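Side-chain contacts in protein Ta0487 (Thermoplasma acidophilum, PDB 3KBQ), which is of unknown function but belongs to the CinA family and carries a probable molybdopterin-binding domain: residues A26-F31 with V67-L72; W54-A59 with K145-L150; R126-P131 with K162-D167. All blocks are in the same frame, centred on the assembly; numbering follows the deposited sequence.

Interaction 1 (A26-F31 with V67-L72); sequences AFIGNF and VSSGGL
I28 is the one residue of A26-F31 to touch V67-L72, and its side chain lies against V67 and S69. Just before it, F27 turns to a different neighbour and meets M157, E158 and K162 of helix 154-163. I28 itself faces the strand and uses both branches. I28 CG2, trans to the backbone N, lies 3.8 Å from V67 CB and 4.0 Å from V67 CG1. The longer branch follows its own path: chi1 of -65° sets CG1 beside the backbone N, and the extended chi2 (163°) carries I28 CD1 to 4.1 Å from V67 CG1 and 4.1 Å from S69 CB. V67 CG1 is touched by both branches, by I28 CG2 and I28 CD1, and the two side chains meet at a slant. S69 adds its hydroxyl, with OG 4.1 Å from I28 CD1 and weakly hydrogen-bonded to ND2 of N24, at the start of helix 23-34. Farther on, F31 continues the helix and sets its ring against H35. All three touching residues are buried. I28 also touches V8 and M157, and so sits where helix 23-34, helix 154-163 and the paired strands 5-11 and 65-69 come together in this alpha/beta fold.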
ATOM      1  N   ALA B  26       6.858  -5.916   3.885  1.00 23.00           N
ATOM      2  CA  ALA B  26       7.066  -7.383   3.889  1.00 23.91           C
ATOM      3  C   ALA B  26       7.426  -7.871   5.265  1.00 23.21           C
ATOM      4  O   ALA B  26       6.850  -8.815   5.732  1.00 25.26           O
ATOM      5  CB  ALA B  26       8.126  -7.849   2.855  1.00 22.67           C
ATOM      6  N   PHE B  27       8.398  -7.241   5.897  1.00 24.32           N
ATOM      7  CA  PHE B  27       8.815  -7.670   7.232  1.00 24.48           C
ATOM      8  C   PHE B  27       7.640  -7.546   8.237  1.00 22.89           C
ATOM      9  O   PHE B  27       7.383  -8.466   9.013  1.00 23.49           O
ATOM     10  CB  PHE B  27      10.015  -6.855   7.718  1.00 23.90           C
ATOM     11  CG  PHE B  27      10.465  -7.226   9.127  1.00 28.09           C
ATOM     12  CD1 PHE B  27      11.520  -8.093   9.324  1.00 28.09           C
ATOM     13  CD2 PHE B  27       9.845  -6.680  10.249  1.00 30.78           C
ATOM     14  CE1 PHE B  27      11.941  -8.442  10.625  1.00 28.94           C
ATOM     15  CE2 PHE B  27      10.276  -7.031  11.543  1.00 30.97           C
ATOM     16  CZ  PHE B  27      11.305  -7.919  11.705  1.00 28.82           C
ATOM     17  N   ILE B  28       6.897  -6.442   8.173  1.00 22.07           N
ATOM     18  CA  ILE B  28       5.759  -6.247   9.102  1.00 21.70           C
ATOM     19  C   ILE B  28       4.649  -7.266   8.795  1.00 22.54           C
ATOM     20  O   ILE B  28       4.092  -7.896   9.704  1.00 22.60           O
ATOM     21  CB  ILE B  28       5.231  -4.775   9.045  1.00 21.10           C
ATOM     22  CG1 ILE B  28       6.311  -3.774   9.556  1.00 22.87           C
ATOM     23  CG2 ILE B  28       3.860  -4.627   9.827  1.00 21.46           C
ATOM     24  CD1 ILE B  28       6.030  -2.256   9.142  1.00 21.90           C
ATOM     25  N   GLY B  29       4.342  -7.451   7.507  1.00 23.21           N
ATOM     26  CA  GLY B  29       3.335  -8.427   7.104  1.00 22.42           C
ATOM     27  C   GLY B  29       3.667  -9.823   7.607  1.00 23.52           C
ATOM     28  O   GLY B  29       2.792 -10.530   8.119  1.00 22.71           O
ATOM     29  N   ASN B  30       4.941 -10.201   7.470  1.00 23.45           N
ATOM     30  CA  ASN B  30       5.377 -11.517   7.904  1.00 24.66           C
ATOM     31  C   ASN B  30       5.350 -11.634   9.439  1.00 24.40           C
ATOM     32  O   ASN B  30       4.895 -12.655   9.970  1.00 24.61           O
ATOM     33  CB  ASN B  30       6.785 -11.840   7.359  1.00 23.88           C
ATOM     34  CG  ASN B  30       7.255 -13.237   7.774  1.00 26.37           C
ATOM     35  OD1 ASN B  30       6.668 -14.247   7.394  1.00 26.37           O
ATOM     36  ND2 ASN B  30       8.285 -13.285   8.571  1.00 26.91           N
ATOM     37  N   PHE B  31       5.799 -10.582  10.137  1.00 24.88           N
ATOM     38  CA  PHE B  31       5.808 -10.547  11.607  1.00 24.35           C
ATOM     39  C   PHE B  31       4.388 -10.720  12.135  1.00 23.73           C
ATOM     40  O   PHE B  31       4.167 -11.536  13.015  1.00 21.89           O
ATOM     41  CB  PHE B  31       6.436  -9.243  12.113  1.00 25.51           C
ATOM     42  CG  PHE B  31       6.472  -9.106  13.638  1.00 27.76           C
ATOM     43  CD1 PHE B  31       7.577  -9.534  14.362  1.00 29.28           C
ATOM     44  CD2 PHE B  31       5.423  -8.495  14.327  1.00 28.98           C
ATOM     45  CE1 PHE B  31       7.617  -9.401  15.780  1.00 31.67           C
ATOM     46  CE2 PHE B  31       5.463  -8.359  15.746  1.00 30.73           C
ATOM     47  CZ  PHE B  31       6.567  -8.821  16.450  1.00 30.06           C
ATOM     48  N   VAL B  67       0.004  -1.052  12.027  1.00 19.98           N
ATOM     49  CA  VAL B  67       1.439  -0.765  12.203  1.00 21.14           C
ATOM     50  C   VAL B  67       1.906   0.077  11.044  1.00 21.47           C
ATOM     51  O   VAL B  67       1.639  -0.295   9.880  1.00 21.51           O
ATOM     52  CB  VAL B  67       2.315  -2.087  12.259  1.00 21.86           C
ATOM     53  CG1 VAL B  67       3.799  -1.741  12.526  1.00 20.34           C
ATOM     54  CG2 VAL B  67       1.773  -3.101  13.312  1.00 22.11           C
ATOM     55  N   SER B  68       2.525   1.233  11.320  1.00 21.98           N
ATOM     56  CA  SER B  68       3.075   2.102  10.256  1.00 23.29           C
ATOM     57  C   SER B  68       4.602   2.146  10.347  1.00 22.92           C
ATOM     58  O   SER B  68       5.182   1.969  11.431  1.00 22.53           O
ATOM     59  CB  SER B  68       2.552   3.548  10.305  1.00 22.19           C
ATOM     60  OG  SER B  68       3.037   4.231  11.465  1.00 29.57           O
ATOM     61  N   SER B  69       5.267   2.345   9.217  1.00 23.03           N
ATOM     62  CA  SER B  69       6.671   2.713   9.293  1.00 23.99           C
ATOM     63  C   SER B  69       6.969   3.853   8.339  1.00 24.19           C
ATOM     64  O   SER B  69       6.335   3.979   7.280  1.00 23.33           O
ATOM     65  CB  SER B  69       7.593   1.538   8.989  1.00 25.04           C
ATOM     66  OG  SER B  69       7.535   1.254   7.596  1.00 28.21           O
ATOM     67  N   GLY B  70       7.983   4.648   8.687  1.00 22.41           N
ATOM     68  CA  GLY B  70       8.357   5.753   7.857  1.00 22.67           C
ATOM     69  C   GLY B  70       7.866   7.093   8.391  1.00 22.47           C
ATOM     70  O   GLY B  70       6.853   7.165   9.055  1.00 22.48           O
ATOM     71  N   GLY B  71       8.581   8.157   8.068  1.00 23.54           N
ATOM     72  CA  GLY B  71       8.136   9.531   8.379  1.00 25.25           C
ATOM     73  C   GLY B  71       8.325   9.924   9.844  1.00 24.98           C
ATOM     74  O   GLY B  71       7.606  10.797  10.369  1.00 23.70           O
ATOM     75  N   LEU B  72       9.283   9.263  10.494  1.00 27.00           N
ATOM     76  CA  LEU B  72       9.697   9.573  11.881  1.00 28.45           C
ATOM     77  C   LEU B  72      11.165   9.803  11.803  1.00 29.82           C
ATOM     78  O   LEU B  72      11.904   8.890  11.356  1.00 32.47           O
ATOM     79  CB  LEU B  72       9.539   8.353  12.801  1.00 30.23           C
ATOM     80  CG  LEU B  72       8.326   8.214  13.704  1.00 31.47           C
ATOM     81  CD1 LEU B  72       7.153   8.295  12.826  1.00 32.34           C
ATOM     82  CD2 LEU B  72       8.375   6.860  14.466  1.00 30.81           C
TER

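Interaction 2 (W54-A59 with K145-L150); sequences WAFRVA and KKVIIL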
ATOM      1  N   TRP B  54      -5.609  10.037   6.317  1.00 21.61           N
ATOM      2  CA  TRP B  54      -6.481   9.145   5.548  1.00 22.93           C
ATOM      3  C   TRP B  54      -6.143   7.662   5.808  1.00 21.51           C
ATOM      4  O   TRP B  54      -7.024   6.885   6.124  1.00 21.47           O
ATOM      5  CB  TRP B  54      -6.532   9.505   4.032  1.00 22.64           C
ATOM      6  CG  TRP B  54      -7.209   8.443   3.232  1.00 22.93           C
ATOM      7  CD1 TRP B  54      -8.597   8.251   3.069  1.00 24.42           C
ATOM      8  CD2 TRP B  54      -6.571   7.354   2.564  1.00 23.99           C
ATOM      9  NE1 TRP B  54      -8.802   7.099   2.327  1.00 24.24           N
ATOM     10  CE2 TRP B  54      -7.590   6.541   2.004  1.00 23.79           C
ATOM     11  CE3 TRP B  54      -5.226   6.979   2.390  1.00 23.67           C
ATOM     12  CZ2 TRP B  54      -7.304   5.373   1.268  1.00 27.01           C
ATOM     13  CZ3 TRP B  54      -4.937   5.826   1.632  1.00 25.88           C
ATOM     14  CH2 TRP B  54      -5.989   5.041   1.083  1.00 26.75           C
ATOM     15  N   ALA B  55      -4.869   7.306   5.691  1.00 21.73           N
ATOM     16  CA  ALA B  55      -4.431   5.915   5.775  1.00 21.87           C
ATOM     17  C   ALA B  55      -4.715   5.374   7.185  1.00 22.05           C
ATOM     18  O   ALA B  55      -5.299   4.304   7.331  1.00 21.29           O
ATOM     19  CB  ALA B  55      -2.942   5.810   5.421  1.00 20.90           C
ATOM     20  N   PHE B  56      -4.392   6.149   8.214  1.00 22.27           N
ATOM     21  CA  PHE B  56      -4.638   5.680   9.587  1.00 22.12           C
ATOM     22  C   PHE B  56      -6.130   5.484   9.823  1.00 22.10           C
ATOM     23  O   PHE B  56      -6.525   4.501  10.419  1.00 21.12           O
ATOM     24  CB  PHE B  56      -4.056   6.643  10.676  1.00 21.11           C
ATOM     25  CG  PHE B  56      -2.583   6.436  10.959  1.00 23.07           C
ATOM     26  CD1 PHE B  56      -2.130   5.293  11.623  1.00 20.19           C
ATOM     27  CD2 PHE B  56      -1.644   7.395  10.559  1.00 26.60           C
ATOM     28  CE1 PHE B  56      -0.792   5.090  11.854  1.00 20.99           C
ATOM     29  CE2 PHE B  56      -0.272   7.206  10.810  1.00 27.80           C
ATOM     30  CZ  PHE B  56       0.160   6.062  11.463  1.00 22.20           C
ATOM     31  N   ARG B  57      -6.959   6.422   9.385  1.00 22.73           N
ATOM     32  CA  ARG B  57      -8.401   6.286   9.583  1.00 23.67           C
ATOM     33  C   ARG B  57      -9.021   5.053   8.897  1.00 23.75           C
ATOM     34  O   ARG B  57      -9.766   4.279   9.508  1.00 22.87           O
ATOM     35  CB  ARG B  57      -9.132   7.553   9.103  1.00 24.71           C
ATOM     36  CG  ARG B  57      -8.815   8.820   9.932  1.00 29.21           C
ATOM     37  CD  ARG B  57      -8.890   8.513  11.425  1.00 33.82           C
ATOM     38  NE  ARG B  57     -10.219   8.047  11.831  1.00 32.42           N
ATOM     39  CZ  ARG B  57     -11.097   8.816  12.455  1.00 34.92           C
ATOM     40  NH1 ARG B  57     -10.773  10.080  12.701  1.00 31.65           N
ATOM     41  NH2 ARG B  57     -12.295   8.330  12.836  1.00 34.28           N
ATOM     42  N   VAL B  58      -8.728   4.891   7.623  1.00 22.99           N
ATOM     43  CA  VAL B  58      -9.131   3.659   6.952  1.00 24.37           C
ATOM     44  C   VAL B  58      -8.565   2.384   7.620  1.00 23.65           C
ATOM     45  O   VAL B  58      -9.338   1.441   7.857  1.00 23.12           O
ATOM     46  CB  VAL B  58      -8.844   3.694   5.460  1.00 24.65           C
ATOM     47  CG1 VAL B  58      -9.425   2.484   4.803  1.00 26.52           C
ATOM     48  CG2 VAL B  58      -9.577   4.938   4.882  1.00 26.85           C
ATOM     49  N   ALA B  59      -7.266   2.375   7.929  1.00 21.08           N
ATOM     50  CA  ALA B  59      -6.688   1.220   8.572  1.00 21.26           C
ATOM     51  C   ALA B  59      -7.461   0.877   9.845  1.00 21.09           C
ATOM     52  O   ALA B  59      -7.776  -0.314  10.109  1.00 20.93           O
ATOM     53  CB  ALA B  59      -5.135   1.434   8.844  1.00 19.66           C
ATOM     54  N   LYS B 145      -8.393  -0.190  20.140  1.00 23.01           N
ATOM     55  CA  LYS B 145      -7.507  -0.545  19.024  1.00 23.63           C
ATOM     56  C   LYS B 145      -6.084  -0.140  19.356  1.00 22.94           C
ATOM     57  O   LYS B 145      -5.883   0.742  20.172  1.00 23.57           O
ATOM     58  CB  LYS B 145      -7.967   0.101  17.707  1.00 21.92           C
ATOM     59  CG  LYS B 145      -9.300  -0.486  17.238  1.00 24.62           C
ATOM     60  CD  LYS B 145      -9.877   0.308  16.017  1.00 24.26           C
ATOM     61  CE  LYS B 145     -11.285  -0.237  15.659  1.00 25.31           C
ATOM     62  NZ  LYS B 145     -11.277  -1.322  14.603  1.00 23.60           N
ATOM     63  N   LYS B 146      -5.096  -0.767  18.726  1.00 22.86           N
ATOM     64  CA  LYS B 146      -3.709  -0.334  18.971  1.00 23.60           C
ATOM     65  C   LYS B 146      -2.997   0.102  17.708  1.00 22.34           C
ATOM     66  O   LYS B 146      -3.255  -0.422  16.634  1.00 21.58           O
ATOM     67  CB  LYS B 146      -2.959  -1.448  19.667  1.00 24.05           C
ATOM     68  CG  LYS B 146      -3.427  -1.575  21.129  1.00 31.74           C
ATOM     69  CD  LYS B 146      -2.268  -1.994  22.074  1.00 39.74           C
ATOM     70  CE  LYS B 146      -2.084  -3.522  22.066  1.00 44.66           C
ATOM     71  NZ  LYS B 146      -1.019  -3.934  23.043  1.00 48.28           N
ATOM     72  N   VAL B 147      -2.099   1.070  17.843  1.00 21.00           N
ATOM     73  CA  VAL B 147      -1.432   1.644  16.693  1.00 22.48           C
ATOM     74  C   VAL B 147       0.041   1.710  17.079  1.00 22.91           C
ATOM     75  O   VAL B 147       0.391   2.247  18.134  1.00 24.81           O
ATOM     76  CB  VAL B 147      -1.939   3.037  16.353  1.00 22.14           C
ATOM     77  CG1 VAL B 147      -1.202   3.576  15.129  1.00 23.07           C
ATOM     78  CG2 VAL B 147      -3.442   3.025  16.030  1.00 22.65           C
ATOM     79  N   ILE B 148       0.882   1.093  16.277  1.00 22.53           N
ATOM     80  CA  ILE B 148       2.344   1.107  16.494  1.00 22.74           C
ATOM     81  C   ILE B 148       2.965   1.924  15.356  1.00 22.49           C
ATOM     82  O   ILE B 148       2.782   1.588  14.172  1.00 21.25           O
ATOM     83  CB  ILE B 148       2.918  -0.328  16.434  1.00 23.07           C
ATOM     84  CG1 ILE B 148       2.290  -1.224  17.519  1.00 22.51           C
ATOM     85  CG2 ILE B 148       4.440  -0.330  16.557  1.00 23.90           C
ATOM     86  CD1 ILE B 148       3.065  -1.199  18.792  1.00 33.82           C
ATOM     87  N   ILE B 149       3.696   2.979  15.696  1.00 21.98           N
ATOM     88  CA  ILE B 149       4.219   3.911  14.685  1.00 22.26           C
ATOM     89  C   ILE B 149       5.744   3.812  14.778  1.00 23.10           C
ATOM     90  O   ILE B 149       6.308   4.076  15.859  1.00 22.72           O
ATOM     91  CB  ILE B 149       3.679   5.344  14.955  1.00 23.16           C
ATOM     92  CG1 ILE B 149       2.149   5.375  14.820  1.00 23.32           C
ATOM     93  CG2 ILE B 149       4.345   6.425  14.012  1.00 22.04           C
ATOM     94  CD1 ILE B 149       1.540   6.732  15.326  1.00 22.60           C
ATOM     95  N   LEU B 150       6.383   3.394  13.676  1.00 22.97           N
ATOM     96  CA  LEU B 150       7.801   2.992  13.671  1.00 23.68           C
ATOM     97  C   LEU B 150       8.592   3.841  12.693  1.00 24.89           C
ATOM     98  O   LEU B 150       7.996   4.397  11.767  1.00 24.23           O
ATOM     99  CB  LEU B 150       7.929   1.529  13.272  1.00 23.58           C
ATOM    100  CG  LEU B 150       7.179   0.510  14.150  1.00 23.22           C
ATOM    101  CD1 LEU B 150       7.278  -0.919  13.597  1.00 24.58           C
ATOM    102  CD2 LEU B 150       7.762   0.635  15.530  1.00 25.14           C
TER
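Rotation about the first side-chain bond aims F56 at the strand: chi1 of -83° puts CG opposite the carbonyl carbon and beside the backbone N, and the ring projects from helix 49-62 toward V147 and I149. V147 answers with CG1, which its chi1 of -180° sets opposite the backbone N, while I149 at -63° places CG1 beside its own N; although this side chain does not start out facing the helix, its end does come near. The closest approach is F56 CE1 to V147 CG1 at 3.6 Å, and the same methyl is 4.0 Å from F56 CD1. Farther round the ring, F56 CZ lies 4.0 Å from I149 CG1 and 4.2 Å from I149 CD1, and F56 CE1 is 4.2 Å from I149 CG1. The ring atoms CD1, CE1 and CZ of F56 therefore span two alternate residues of the strand, and both aliphatic groups come to them obliquely. I148, between them, points away from the helix, as alternation along a strand requires. The ring gains an edge-to-face partner in F84 of helix 80-87, and it also packs on S68 and I9. Helix 49-62 thus packs on the mixed sheet through F56, which spans from strand 5-11 over strand 65-69 to strand 145-150. At the start of the strand, K145 NZ makes a salt bridge to D64 and hydrogen bonds to the carbonyl oxygens of L60 and S63, tying the strand to the end of helix 49-62 and the turn after it. Across the two segments there is no hydrogen bond: the three touching residues are buried, and the contact rests on dispersion and exclusion of water, with the polar ties held by K145 at its margin.

Interaction 3 (R126-P131 with K162-D167); sequences RPIENP and KAMEKD
I128 and M164 carry the contact, and the bends in the methionine chain decide how they meet. M164 lies between helix 154-163 and the weakly bonded turn of helix that follows. It does not start out facing strand 125-128, but chi1 (-75°) sets CG beside the backbone N, chi2 (-47°) folds SD back along I128, and a further bend at chi3 then directs CE. I128 CD1 touches M164 CG at 3.7 Å and M164 SD at 3.8 Å. M164 SD is 4.0 Å from I128 CG1 and 4.1 Å from I128 CG2, which means that three carbons of I128 lie within 4.1 Å of it. I128 adopts a chi1 of -37°, well off the staggered value near -60°; this turns CG1, and the extended chi2 carries CD1 onto CG and SD of M164. The two side chains cross at a slant. I139 of strand 137-142 touches both of them, and L160 of helix 154-163 touches I128.

At the outer margin R126 and D167 form a looser pair. R126 NH2 lies 4.5 Å from D167 OD1, which approaches at the edge of the guanidinium, near its plane; this is beyond a salt bridge. The firm partner of that carboxylate is K146, which makes a true salt bridge to OD1. Chemically, then, the contact divides in two: an apolar thioether-to-aliphatic interface joins strand 125-128, the outermost on that side within this chain, to the C-terminal end of helix 154-163, and near it the arginine supplies at most a long-range attraction to a carboxylate whose charge is probably partly balanced by K146.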
ATOM      1  N   ARG B 126       2.332   6.529  23.796  1.00 34.58           N
ATOM      2  CA  ARG B 126       3.531   6.466  24.619  1.00 34.91           C
ATOM      3  C   ARG B 126       4.756   6.277  23.710  1.00 34.41           C
ATOM      4  O   ARG B 126       4.688   5.490  22.748  1.00 34.13           O
ATOM      5  CB  ARG B 126       3.468   5.247  25.526  1.00 35.45           C
ATOM      6  CG  ARG B 126       2.599   5.398  26.743  1.00 40.74           C
ATOM      7  CD  ARG B 126       2.829   4.210  27.680  1.00 47.74           C
ATOM      8  NE  ARG B 126       2.218   2.973  27.181  1.00 50.44           N
ATOM      9  CZ  ARG B 126       2.885   1.886  26.798  1.00 51.79           C
ATOM     10  NH1 ARG B 126       4.212   1.849  26.853  1.00 53.19           N
ATOM     11  NH2 ARG B 126       2.214   0.824  26.356  1.00 53.13           N
ATOM     12  N   PRO B 127       5.898   6.922  24.038  1.00 33.76           N
ATOM     13  CA  PRO B 127       7.059   6.670  23.196  1.00 33.41           C
ATOM     14  C   PRO B 127       7.682   5.312  23.490  1.00 33.77           C
ATOM     15  O   PRO B 127       7.575   4.843  24.608  1.00 34.02           O
ATOM     16  CB  PRO B 127       8.027   7.803  23.566  1.00 33.95           C
ATOM     17  CG  PRO B 127       7.613   8.284  24.994  1.00 33.11           C
ATOM     18  CD  PRO B 127       6.222   7.709  25.254  1.00 33.74           C
ATOM     19  N   ILE B 128       8.299   4.689  22.485  1.00 33.63           N
ATOM     20  CA  ILE B 128       9.108   3.491  22.660  1.00 34.64           C
ATOM     21  C   ILE B 128      10.561   3.819  22.317  1.00 34.74           C
ATOM     22  O   ILE B 128      10.847   4.381  21.240  1.00 34.60           O
ATOM     23  CB  ILE B 128       8.760   2.332  21.675  1.00 35.28           C
ATOM     24  CG1 ILE B 128       7.250   2.233  21.386  1.00 36.36           C
ATOM     25  CG2 ILE B 128       9.384   1.046  22.230  1.00 34.20           C
ATOM     26  CD1 ILE B 128       6.883   1.590  19.996  1.00 35.62           C
ATOM     27  N   GLU B 129      11.463   3.420  23.204  1.00 35.08           N
ATOM     28  CA  GLU B 129      12.882   3.729  23.082  1.00 35.63           C
ATOM     29  C   GLU B 129      13.470   3.173  21.812  1.00 34.88           C
ATOM     30  O   GLU B 129      13.197   2.032  21.446  1.00 36.00           O
ATOM     31  CB  GLU B 129      13.642   3.156  24.266  1.00 36.30           C
ATOM     32  CG  GLU B 129      15.042   3.759  24.367  1.00 41.64           C
ATOM     33  CD  GLU B 129      16.122   2.724  24.679  1.00 47.24           C
ATOM     34  OE1 GLU B 129      17.326   3.102  24.762  1.00 49.32           O
ATOM     35  OE2 GLU B 129      15.765   1.536  24.855  1.00 49.68           O
ATOM     36  N   ASN B 130      14.255   3.975  21.126  1.00 33.98           N
ATOM     37  CA  ASN B 130      14.906   3.529  19.919  1.00 34.63           C
ATOM     38  C   ASN B 130      16.387   3.360  20.213  1.00 36.62           C
ATOM     39  O   ASN B 130      17.138   4.322  20.133  1.00 36.53           O
ATOM     40  CB  ASN B 130      14.686   4.552  18.808  1.00 33.96           C
ATOM     41  CG  ASN B 130      15.227   4.113  17.466  1.00 33.78           C
ATOM     42  OD1 ASN B 130      15.958   3.107  17.328  1.00 30.51           O
ATOM     43  ND2 ASN B 130      14.881   4.891  16.450  1.00 33.04           N
ATOM     44  N   PRO B 131      16.820   2.125  20.519  1.00 38.38           N
ATOM     45  CA  PRO B 131      18.203   1.959  20.939  1.00 40.43           C
ATOM     46  C   PRO B 131      19.196   2.118  19.787  1.00 41.88           C
ATOM     47  O   PRO B 131      20.391   2.294  20.039  1.00 44.08           O
ATOM     48  CB  PRO B 131      18.230   0.526  21.491  1.00 40.26           C
ATOM     49  CG  PRO B 131      17.153  -0.195  20.778  1.00 39.44           C
ATOM     50  CD  PRO B 131      16.201   0.835  20.160  1.00 38.45           C
ATOM     51  N   LYS B 162      10.208  -5.876  17.223  1.00 34.92           N
ATOM     52  CA  LYS B 162      10.592  -6.985  18.103  1.00 37.55           C
ATOM     53  C   LYS B 162      10.504  -6.687  19.609  1.00 38.49           C
ATOM     54  O   LYS B 162      10.020  -7.516  20.362  1.00 39.37           O
ATOM     55  CB  LYS B 162      11.933  -7.605  17.669  1.00 38.22           C
ATOM     56  CG  LYS B 162      11.680  -8.585  16.503  1.00 41.06           C
ATOM     57  CD  LYS B 162      12.913  -9.188  15.835  1.00 45.78           C
ATOM     58  CE  LYS B 162      13.395  -8.320  14.685  1.00 47.45           C
ATOM     59  NZ  LYS B 162      14.337  -7.293  15.203  1.00 49.59           N
ATOM     60  N   ALA B 163      10.911  -5.501  20.029  1.00 40.21           N
ATOM     61  CA  ALA B 163      10.742  -5.037  21.410  1.00 41.52           C
ATOM     62  C   ALA B 163       9.265  -4.879  21.862  1.00 43.20           C
ATOM     63  O   ALA B 163       8.979  -4.879  23.065  1.00 42.40           O
ATOM     64  CB  ALA B 163      11.492  -3.736  21.614  1.00 41.09           C
ATOM     65  N   MET B 164       8.357  -4.711  20.895  1.00 45.03           N
ATOM     66  CA  MET B 164       6.911  -4.542  21.132  1.00 46.87           C
ATOM     67  C   MET B 164       6.134  -5.862  21.080  1.00 47.84           C
ATOM     68  O   MET B 164       4.907  -5.850  21.160  1.00 47.51           O
ATOM     69  CB  MET B 164       6.300  -3.613  20.060  1.00 47.40           C
ATOM     70  CG  MET B 164       6.612  -2.125  20.227  1.00 51.06           C
ATOM     71  SD  MET B 164       6.336  -1.636  21.963  1.00 58.35           S
ATOM     72  CE  MET B 164       4.573  -1.932  22.061  1.00 59.31           C
ATOM     73  N   GLU B 165       6.830  -6.991  20.931  1.00 48.85           N
ATOM     74  CA  GLU B 165       6.155  -8.249  20.593  1.00 50.88           C
ATOM     75  C   GLU B 165       5.174  -8.697  21.674  1.00 51.64           C
ATOM     76  O   GLU B 165       4.156  -9.336  21.379  1.00 52.15           O
ATOM     77  CB  GLU B 165       7.165  -9.348  20.308  1.00 50.87           C
ATOM     78  CG  GLU B 165       6.565 -10.665  19.891  1.00 52.58           C
ATOM     79  CD  GLU B 165       7.638 -11.673  19.524  1.00 56.23           C
ATOM     80  OE1 GLU B 165       8.772 -11.246  19.205  1.00 58.67           O
ATOM     81  OE2 GLU B 165       7.358 -12.895  19.553  1.00 58.37           O
ATOM     82  N   LYS B 166       5.479  -8.353  22.918  1.00 52.57           N
ATOM     83  CA  LYS B 166       4.580  -8.662  24.030  1.00 53.83           C
ATOM     84  C   LYS B 166       3.291  -7.836  24.018  1.00 54.22           C
ATOM     85  O   LYS B 166       2.277  -8.292  24.528  1.00 54.75           O
ATOM     86  CB  LYS B 166       5.319  -8.577  25.355  1.00 53.56           C
ATOM     87  CG  LYS B 166       6.272  -9.747  25.517  1.00 54.95           C
ATOM     88  CD  LYS B 166       7.490  -9.385  26.358  1.00 57.37           C
ATOM     89  CE  LYS B 166       8.473 -10.549  26.418  1.00 57.52           C
ATOM     90  NZ  LYS B 166       9.271 -10.510  27.680  1.00 59.06           N
ATOM     91  N   ASP B 167       3.320  -6.653  23.398  1.00 54.64           N
ATOM     92  CA  ASP B 167       2.094  -5.876  23.145  1.00 55.16           C
ATOM     93  C   ASP B 167       1.224  -6.432  22.026  1.00 54.87           C
ATOM     94  O   ASP B 167       0.043  -6.072  21.896  1.00 55.11           O
ATOM     95  CB  ASP B 167       2.429  -4.424  22.804  1.00 55.84           C
ATOM     96  CG  ASP B 167       2.333  -3.508  24.010  1.00 57.82           C
ATOM     97  OD1 ASP B 167       1.199  -3.058  24.340  1.00 59.05           O
ATOM     98  OD2 ASP B 167       3.396  -3.234  24.621  1.00 59.68           O
TER

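The three contacts meet on one mixed sheet. Interactions 1 and 2, with centres about 11 Å apart, are joined where strands 65-69 and 145-150 pair: S68 N to I148 O and S68 O to L150 N are both 2.9 Å, and S68 OG lies 3.4 Å from F56 CZ. F56 and I28 lie on opposite sides of strand 65-69, S68 facing one and V67 and S69 the other. Interactions 2 and 3 (centres about 16 Å apart) share the salt bridge K146 NZ to D167 OD1 at 2.7 Å, and I148 CD1 packs on M164 CE at 3.7 Å, so I148 faces interaction 3 while V147 faces F56. Interactions 1 and 3 (about 13 Å) meet through F27 CZ and K162 CE, 3.7 Å apart.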